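Local coordinates for YaeQ family protein (Pseudomonas syringae pv. tomato, PDB 2OT9) that is of unknown function but belongs to the YaeQ family, whose place in the PDDEXK nuclease clan hints at a nucleic-acid-related role, at residues Ser96-Leu110 / Leu124-Leu137. Numbering follows the deposited sequence.
Sequences SRRTERTSLLAYGSL and LKNVNIAAVPQDVL
Strands 101-106 and 127-131 run parallel, 15° apart, and the backbone bonds between them run from Thr102 N to Asn126 O (3.0 Å) through to Val132 N and Ala106 O (2.9 Å). Two asparagines add side-chain bonds at the start of this ladder. Asn126 gives its ND2 to Glu100 O at 3.1 Å. Asn128 CG lies beside its own backbone N (chi1 -56°), which brings the amide to Thr102 O across the strands. Thr102 O therefore takes two donors from Asn128, its backbone N and its side-chain amide, from opposite faces of the carbonyl plane; Asn128 ND2 lies 3.2 Å from Thr102 O. The other ND2 proton goes to Asn126 OD1 (3.0 Å), so both asparagine amides are linked. The extended Arg101 lays its guanidinium over the Asn128 amide, the planes only 10° apart, with ND2 towards the rim of one face. Asn128 OD1 is bound by Glu178 N. Further along, Leu104 CD2 meets Ile129 CG2 at 3.9 Å, and Leu105 CD2 rests on Ala130 CB. Past the strands, Leu137 CD2 packs obliquely against the Tyr107 ring, 3.7 Å from Tyr107 CD1. Two waters join Gly108 to Val132 O where the two segments part. Helix 111-117 connects the strands in a beta-alpha-beta unit. Strand 78-84 flanks strand 101-106, strand 166-174 flanks strand 127-131, and Val42 of helix 37-49 touches Leu105, Tyr107 and Leu137.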
ATOM      1  N   SER A  96       8.846  -8.759  -9.528  1.00 32.02           N
ATOM      2  CA  SER A  96       9.904  -7.745  -9.664  1.00 31.90           C
ATOM      3  C   SER A  96      10.515  -7.704 -11.048  1.00 32.68           C
ATOM      4  O   SER A  96      11.024  -6.662 -11.474  1.00 33.05           O
ATOM      5  CB  SER A  96      11.009  -7.936  -8.626  1.00 31.54           C
ATOM      6  OG  SER A  96      11.763  -9.102  -8.899  1.00 31.18           O
ATOM      7  N   ARG A  97      10.469  -8.843 -11.737  1.00 33.11           N
ATOM      8  CA  ARG A  97      10.911  -8.948 -13.113  1.00 33.77           C
ATOM      9  C   ARG A  97       9.976  -8.213 -14.079  1.00 33.89           C
ATOM     10  O   ARG A  97      10.388  -7.878 -15.185  1.00 34.75           O
ATOM     11  CB  ARG A  97      11.040 -10.428 -13.516  1.00 34.07           C
ATOM     12  CG  ARG A  97      12.089 -11.158 -12.702  1.00 34.61           C
ATOM     13  CD  ARG A  97      12.255 -12.611 -13.112  1.00 35.91           C
ATOM     14  NE  ARG A  97      13.254 -13.247 -12.256  1.00 36.23           N
ATOM     15  CZ  ARG A  97      13.499 -14.555 -12.209  1.00 36.40           C
ATOM     16  NH1 ARG A  97      12.819 -15.403 -12.980  1.00 35.09           N
ATOM     17  NH2 ARG A  97      14.435 -15.012 -11.384  1.00 35.31           N
ATOM     18  N   ARG A  98       8.733  -7.988 -13.656  1.00 34.02           N
ATOM     19  CA  ARG A  98       7.696  -7.351 -14.486  1.00 33.85           C
ATOM     20  C   ARG A  98       7.703  -5.807 -14.413  1.00 33.09           C
ATOM     21  O   ARG A  98       7.001  -5.158 -15.194  1.00 33.32           O
ATOM     22  CB  ARG A  98       6.299  -7.885 -14.115  1.00 34.04           C
ATOM     23  CG  ARG A  98       5.928  -9.244 -14.717  1.00 37.19           C
ATOM     24  CD  ARG A  98       4.519  -9.727 -14.309  1.00 39.41           C
ATOM     25  NE  ARG A  98       3.437  -9.051 -15.043  1.00 41.43           N
ATOM     26  CZ  ARG A  98       2.129  -9.248 -14.836  0.85 41.85           C
ATOM     27  NH1 ARG A  98       1.236  -8.574 -15.548  1.00 42.55           N
ATOM     28  NH2 ARG A  98       1.701 -10.116 -13.922  1.00 41.97           N
ATOM     29  N   THR A  99       8.528  -5.233 -13.531  1.00 31.94           N
ATOM     30  CA  THR A  99       8.456  -3.797 -13.164  1.00 30.88           C
ATOM     31  C   THR A  99       9.853  -3.193 -12.954  1.00 30.58           C
ATOM     32  O   THR A  99      10.825  -3.922 -12.733  1.00 30.53           O
ATOM     33  CB  THR A  99       7.631  -3.643 -11.851  1.00 30.70           C
ATOM     34  OG1 THR A  99       7.414  -2.262 -11.525  1.00 30.31           O
ATOM     35  CG2 THR A  99       8.326  -4.346 -10.686  1.00 29.31           C
ATOM     36  N   GLU A 100       9.955  -1.868 -13.004  1.00 29.70           N
ATOM     37  CA  GLU A 100      11.207  -1.178 -12.674  1.00 29.47           C
ATOM     38  C   GLU A 100      11.371  -1.014 -11.150  1.00 28.50           C
ATOM     39  O   GLU A 100      12.487  -0.904 -10.621  1.00 28.68           O
ATOM     40  CB  GLU A 100      11.233   0.202 -13.347  1.00 30.65           C
ATOM     41  CG  GLU A 100      12.540   0.986 -13.127  1.00 33.92           C
ATOM     42  CD  GLU A 100      12.961   1.792 -14.347  1.00 38.68           C
ATOM     43  OE1 GLU A 100      13.988   1.426 -14.978  1.00 39.55           O
ATOM     44  OE2 GLU A 100      12.260   2.779 -14.672  1.00 40.51           O
ATOM     45  N   ARG A 101      10.248  -0.973 -10.455  1.00 26.47           N
ATOM     46  CA  ARG A 101      10.256  -0.773  -9.007  1.00 25.33           C
ATOM     47  C   ARG A 101       9.215  -1.669  -8.395  1.00 23.97           C
ATOM     48  O   ARG A 101       8.087  -1.723  -8.865  1.00 23.39           O
ATOM     49  CB  ARG A 101       9.964   0.688  -8.650  1.00 25.65           C
ATOM     50  CG  ARG A 101       9.986   0.944  -7.148  1.00 27.19           C
ATOM     51  CD  ARG A 101       9.822   2.416  -6.819  1.00 30.40           C
ATOM     52  NE  ARG A 101      10.331   2.633  -5.471  1.00 36.18           N
ATOM     53  CZ  ARG A 101      11.590   2.984  -5.201  1.00 37.06           C
ATOM     54  NH1 ARG A 101      11.959   3.130  -3.949  1.00 37.69           N
ATOM     55  NH2 ARG A 101      12.475   3.201  -6.181  1.00 38.01           N
ATOM     56  N   THR A 102       9.608  -2.385  -7.352  1.00 22.75           N
ATOM     57  CA  THR A 102       8.677  -3.207  -6.602  1.00 22.92           C
ATOM     58  C   THR A 102       8.641  -2.699  -5.173  1.00 22.74           C
ATOM     59  O   THR A 102       9.696  -2.487  -4.564  1.00 21.71           O
ATOM     60  CB  THR A 102       9.142  -4.671  -6.581  1.00 22.46           C
ATOM     61  OG1 THR A 102       9.299  -5.125  -7.913  1.00 24.50           O
ATOM     62  CG2 THR A 102       8.127  -5.585  -5.888  1.00 24.55           C
ATOM     63  N   SER A 103       7.438  -2.518  -4.626  1.00 22.54           N
ATOM     64  CA  SER A 103       7.328  -2.140  -3.227  1.00 23.03           C
ATOM     65  C   SER A 103       6.378  -3.065  -2.507  1.00 22.92           C
ATOM     66  O   SER A 103       5.429  -3.566  -3.086  1.00 22.92           O
ATOM     67  CB  SER A 103       6.881  -0.674  -3.037  1.00 22.55           C
ATOM     68  OG  SER A 103       7.848   0.198  -3.607  1.00 25.42           O
ATOM     69  N   LEU A 104       6.626  -3.255  -1.224  1.00 22.76           N
ATOM     70  CA  LEU A 104       5.692  -4.009  -0.404  1.00 22.23           C
ATOM     71  C   LEU A 104       5.466  -3.253   0.890  1.00 22.77           C
ATOM     72  O   LEU A 104       6.439  -2.900   1.588  1.00 21.77           O
ATOM     73  CB  LEU A 104       6.245  -5.405  -0.112  1.00 21.72           C
ATOM     74  CG  LEU A 104       5.568  -6.188   1.024  1.00 20.56           C
ATOM     75  CD1 LEU A 104       4.095  -6.538   0.672  1.00 18.63           C
ATOM     76  CD2 LEU A 104       6.363  -7.450   1.336  1.00 21.54           C
ATOM     77  N   LEU A 105       4.188  -3.008   1.220  1.00 22.85           N
ATOM     78  CA  LEU A 105       3.826  -2.596   2.570  1.00 23.62           C
ATOM     79  C   LEU A 105       3.342  -3.816   3.339  1.00 24.33           C
ATOM     80  O   LEU A 105       2.189  -4.257   3.173  1.00 23.20           O
ATOM     81  CB  LEU A 105       2.716  -1.525   2.583  1.00 23.95           C
ATOM     82  CG  LEU A 105       3.070  -0.080   2.296  1.00 26.22           C
ATOM     83  CD1 LEU A 105       1.886   0.814   2.630  1.00 23.38           C
ATOM     84  CD2 LEU A 105       4.317   0.332   3.128  1.00 24.92           C
ATOM     85  N   ALA A 106       4.220  -4.353   4.176  1.00 23.84           N
ATOM     86  CA  ALA A 106       3.943  -5.564   4.914  1.00 24.60           C
ATOM     87  C   ALA A 106       3.160  -5.210   6.183  1.00 25.09           C
ATOM     88  O   ALA A 106       3.273  -4.091   6.678  1.00 25.27           O
ATOM     89  CB  ALA A 106       5.260  -6.258   5.260  1.00 24.30           C
ATOM     90  N   TYR A 107       2.337  -6.133   6.674  1.00 24.96           N
ATOM     91  CA  TYR A 107       1.653  -5.931   7.957  1.00 25.34           C
ATOM     92  C   TYR A 107       1.373  -7.277   8.584  1.00 26.18           C
ATOM     93  O   TYR A 107       1.558  -8.318   7.940  1.00 25.29           O
ATOM     94  CB  TYR A 107       0.369  -5.085   7.801  1.00 25.54           C
ATOM     95  CG  TYR A 107      -0.783  -5.828   7.157  1.00 24.42           C
ATOM     96  CD1 TYR A 107      -1.773  -6.448   7.953  1.00 24.49           C
ATOM     97  CD2 TYR A 107      -0.903  -5.893   5.776  1.00 23.47           C
ATOM     98  CE1 TYR A 107      -2.825  -7.140   7.376  1.00 24.56           C
ATOM     99  CE2 TYR A 107      -1.964  -6.603   5.167  1.00 23.79           C
ATOM    100  CZ  TYR A 107      -2.919  -7.215   5.981  1.00 24.07           C
ATOM    101  OH  TYR A 107      -3.958  -7.919   5.410  1.00 25.11           O
ATOM    102  N   GLY A 108       0.932  -7.254   9.843  1.00 26.87           N
ATOM    103  CA  GLY A 108       0.794  -8.465  10.630  1.00 28.06           C
ATOM    104  C   GLY A 108       2.102  -8.751  11.341  1.00 29.32           C
ATOM    105  O   GLY A 108       3.075  -7.993  11.207  1.00 29.82           O
ATOM    106  N   SER A 109       2.111  -9.851  12.085  1.00 29.53           N
ATOM    107  CA  SER A 109       3.289 -10.369  12.757  1.00 30.21           C
ATOM    108  C   SER A 109       4.294 -10.877  11.717  1.00 29.34           C
ATOM    109  O   SER A 109       3.992 -11.786  10.941  1.00 29.29           O
ATOM    110  CB  SER A 109       2.869 -11.503  13.697  1.00 30.54           C
ATOM    111  OG  SER A 109       3.975 -12.314  14.061  0.70 33.34           O
ATOM    112  N   LEU A 110       5.476 -10.272  11.701  1.00 28.75           N
ATOM    113  CA  LEU A 110       6.455 -10.532  10.638  1.00 28.24           C
ATOM    114  C   LEU A 110       7.626 -11.428  11.022  1.00 27.62           C
ATOM    115  O   LEU A 110       8.471 -11.723  10.189  1.00 25.85           O
ATOM    116  CB  LEU A 110       6.962  -9.203  10.063  1.00 28.46           C
ATOM    117  CG  LEU A 110       6.004  -8.360   9.214  1.00 29.29           C
ATOM    118  CD1 LEU A 110       6.859  -7.329   8.482  1.00 30.81           C
ATOM    119  CD2 LEU A 110       5.185  -9.190   8.205  1.00 25.72           C
ATOM    120  N   LEU A 124      17.458  -9.502  -5.827  1.00 31.35           N
ATOM    121  CA  LEU A 124      16.371  -8.872  -6.542  1.00 30.70           C
ATOM    122  C   LEU A 124      16.663  -7.394  -6.750  1.00 30.65           C
ATOM    123  O   LEU A 124      17.313  -6.753  -5.924  1.00 30.51           O
ATOM    124  CB  LEU A 124      15.048  -9.092  -5.817  1.00 30.64           C
ATOM    125  CG  LEU A 124      14.557 -10.546  -5.757  1.00 28.98           C
ATOM    126  CD1 LEU A 124      13.156 -10.554  -5.233  1.00 26.61           C
ATOM    127  CD2 LEU A 124      14.582 -11.176  -7.133  1.00 29.74           C
ATOM    128  N   LYS A 125      16.173  -6.872  -7.870  1.00 30.49           N
ATOM    129  CA  LYS A 125      16.459  -5.504  -8.287  1.00 30.17           C
ATOM    130  C   LYS A 125      15.341  -4.572  -7.823  1.00 29.00           C
ATOM    131  O   LYS A 125      14.164  -4.831  -8.095  1.00 29.43           O
ATOM    132  CB  LYS A 125      16.630  -5.444  -9.812  1.00 30.62           C
ATOM    133  CG  LYS A 125      17.504  -6.566 -10.382  1.00 33.15           C
ATOM    134  CD  LYS A 125      18.195  -6.172 -11.675  1.00 36.09           C
ATOM    135  CE  LYS A 125      19.417  -7.043 -11.922  1.00 38.20           C
ATOM    136  NZ  LYS A 125      19.100  -8.328 -12.629  1.00 40.48           N
ATOM    137  N   ASN A 126      15.719  -3.513  -7.098  1.00 27.58           N
ATOM    138  CA  ASN A 126      14.798  -2.468  -6.636  1.00 26.87           C
ATOM    139  C   ASN A 126      13.520  -3.004  -5.975  1.00 25.96           C
ATOM    140  O   ASN A 126      12.392  -2.664  -6.371  1.00 26.33           O
ATOM    141  CB  ASN A 126      14.442  -1.496  -7.772  1.00 27.08           C
ATOM    142  CG  ASN A 126      13.963  -0.123  -7.263  1.00 26.86           C
ATOM    143  OD1 ASN A 126      14.070   0.194  -6.082  1.00 28.20           O
ATOM    144  ND2 ASN A 126      13.470   0.702  -8.179  1.00 27.35           N
ATOM    145  N   VAL A 127      13.704  -3.835  -4.959  1.00 24.66           N
ATOM    146  CA  VAL A 127      12.585  -4.269  -4.129  1.00 23.62           C
ATOM    147  C   VAL A 127      12.678  -3.525  -2.798  1.00 23.70           C
ATOM    148  O   VAL A 127      13.744  -3.456  -2.185  1.00 23.26           O
ATOM    149  CB  VAL A 127      12.553  -5.808  -3.932  1.00 23.28           C
ATOM    150  CG1 VAL A 127      11.435  -6.219  -2.961  1.00 22.44           C
ATOM    151  CG2 VAL A 127      12.397  -6.518  -5.281  1.00 24.07           C
ATOM    152  N   ASN A 128      11.553  -2.963  -2.371  1.00 22.95           N
ATOM    153  CA  ASN A 128      11.508  -2.058  -1.234  1.00 23.03           C
ATOM    154  C   ASN A 128      10.391  -2.511  -0.326  1.00 22.97           C
ATOM    155  O   ASN A 128       9.266  -2.712  -0.795  1.00 23.96           O
ATOM    156  CB  ASN A 128      11.247  -0.619  -1.720  1.00 22.24           C
ATOM    157  CG  ASN A 128      12.265  -0.155  -2.734  1.00 24.11           C
ATOM    158  OD1 ASN A 128      13.312   0.363  -2.362  1.00 22.94           O
ATOM    159  ND2 ASN A 128      11.956  -0.320  -4.025  1.00 22.53           N
ATOM    160  N   ILE A 129      10.697  -2.709   0.952  1.00 22.16           N
ATOM    161  CA  ILE A 129       9.750  -3.319   1.884  1.00 22.15           C
ATOM    162  C   ILE A 129       9.721  -2.531   3.178  1.00 22.76           C
ATOM    163  O   ILE A 129      10.765  -2.348   3.831  1.00 22.05           O
ATOM    164  CB  ILE A 129      10.114  -4.810   2.229  1.00 21.96           C
ATOM    165  CG1 ILE A 129      10.215  -5.668   0.966  1.00 22.33           C
ATOM    166  CG2 ILE A 129       9.087  -5.411   3.230  1.00 21.82           C
ATOM    167  CD1 ILE A 129      10.732  -7.078   1.213  1.00 21.05           C
ATOM    168  N   ALA A 130       8.528  -2.062   3.543  1.00 22.48           N
ATOM    169  CA  ALA A 130       8.316  -1.377   4.810  1.00 23.28           C
ATOM    170  C   ALA A 130       7.160  -2.067   5.518  1.00 23.51           C
ATOM    171  O   ALA A 130       6.260  -2.602   4.866  1.00 24.97           O
ATOM    172  CB  ALA A 130       7.985   0.093   4.565  1.00 23.72           C
ATOM    173  N   ALA A 131       7.184  -2.079   6.841  1.00 24.00           N
ATOM    174  CA  ALA A 131       6.096  -2.670   7.626  1.00 24.19           C
ATOM    175  C   ALA A 131       5.259  -1.573   8.309  1.00 24.43           C
ATOM    176  O   ALA A 131       5.809  -0.590   8.816  1.00 24.53           O
ATOM    177  CB  ALA A 131       6.659  -3.618   8.665  1.00 24.30           C
ATOM    178  N   VAL A 132       3.944  -1.772   8.335  1.00 24.26           N
ATOM    179  CA  VAL A 132       3.007  -0.882   9.013  1.00 24.62           C
ATOM    180  C   VAL A 132       2.770  -1.447  10.421  1.00 24.45           C
ATOM    181  O   VAL A 132       2.437  -2.626  10.544  1.00 25.58           O
ATOM    182  CB  VAL A 132       1.637  -0.835   8.268  1.00 24.78           C
ATOM    183  CG1 VAL A 132       0.665   0.119   8.965  1.00 24.71           C
ATOM    184  CG2 VAL A 132       1.809  -0.437   6.778  1.00 25.79           C
ATOM    185  N   PRO A 133       2.957  -0.634  11.476  1.00 24.54           N
ATOM    186  CA  PRO A 133       2.740  -1.124  12.868  1.00 24.68           C
ATOM    187  C   PRO A 133       1.277  -1.522  13.098  1.00 25.01           C
ATOM    188  O   PRO A 133       0.373  -0.844  12.605  1.00 23.44           O
ATOM    189  CB  PRO A 133       3.090   0.102  13.741  1.00 24.55           C
ATOM    190  CG  PRO A 133       3.909   0.986  12.867  1.00 25.90           C
ATOM    191  CD  PRO A 133       3.404   0.768  11.450  1.00 23.89           C
ATOM    192  N   GLN A 134       1.039  -2.593  13.855  1.00 25.33           N
ATOM    193  CA  GLN A 134      -0.318  -3.120  13.977  1.00 26.43           C
ATOM    194  C   GLN A 134      -1.242  -2.209  14.776  1.00 25.87           C
ATOM    195  O   GLN A 134      -2.430  -2.120  14.463  1.00 26.20           O
ATOM    196  CB  GLN A 134      -0.347  -4.557  14.543  1.00 27.53           C
ATOM    197  CG  GLN A 134      -1.768  -5.248  14.523  0.80 28.10           C
ATOM    198  CD  GLN A 134      -2.273  -5.745  13.131  0.80 30.82           C
ATOM    199  OE1 GLN A 134      -3.432  -6.156  13.002  0.80 33.81           O
ATOM    200  NE2 GLN A 134      -1.423  -5.712  12.118  1.00 27.61           N
ATOM    201  N   ASP A 135      -0.707  -1.539  15.794  1.00 25.98           N
ATOM    202  CA  ASP A 135      -1.547  -0.686  16.644  1.00 25.87           C
ATOM    203  C   ASP A 135      -2.252   0.418  15.853  1.00 25.19           C
ATOM    204  O   ASP A 135      -3.467   0.515  15.919  1.00 25.18           O
ATOM    205  CB  ASP A 135      -0.808  -0.146  17.886  1.00 26.54           C
ATOM    206  CG  ASP A 135       0.415   0.740  17.555  0.70 28.32           C
ATOM    207  OD1 ASP A 135       0.753   0.981  16.372  0.70 29.49           O
ATOM    208  OD2 ASP A 135       1.056   1.203  18.531  0.70 30.92           O
ATOM    209  N   VAL A 136      -1.507   1.215  15.086  1.00 24.33           N
ATOM    210  CA  VAL A 136      -2.126   2.316  14.320  1.00 23.50           C
ATOM    211  C   VAL A 136      -2.978   1.786  13.161  1.00 22.81           C
ATOM    212  O   VAL A 136      -3.986   2.389  12.777  1.00 22.24           O
ATOM    213  CB  VAL A 136      -1.078   3.354  13.813  1.00 24.02           C
ATOM    214  CG1 VAL A 136      -0.126   2.755  12.755  1.00 24.02           C
ATOM    215  CG2 VAL A 136      -1.784   4.611  13.260  1.00 24.90           C
ATOM    216  N   LEU A 137      -2.566   0.659  12.597  1.00 22.08           N
ATOM    217  CA  LEU A 137      -3.333   0.064  11.529  1.00 22.32           C
ATOM    218  C   LEU A 137      -4.715  -0.305  12.058  1.00 22.12           C
ATOM    219  O   LEU A 137      -5.716  -0.017  11.413  1.00 22.14           O
ATOM    220  CB  LEU A 137      -2.616  -1.168  10.954  1.00 22.02           C
ATOM    221  CG  LEU A 137      -3.360  -1.934   9.874  1.00 22.93           C
ATOM    222  CD1 LEU A 137      -3.734  -0.974   8.725  1.00 21.18           C
ATOM    223  CD2 LEU A 137      -2.477  -3.075   9.384  1.00 24.35           C
TER
HETATM  224  O   HOH W   1      11.596  -4.208  -9.275  1.00 33.86           O
HETATM  225  O   HOH W   2       1.008  -4.812  11.318  1.00 29.57           O
HETATM  226  O   HOH W   3       3.934  -5.229  10.533  1.00 36.12           O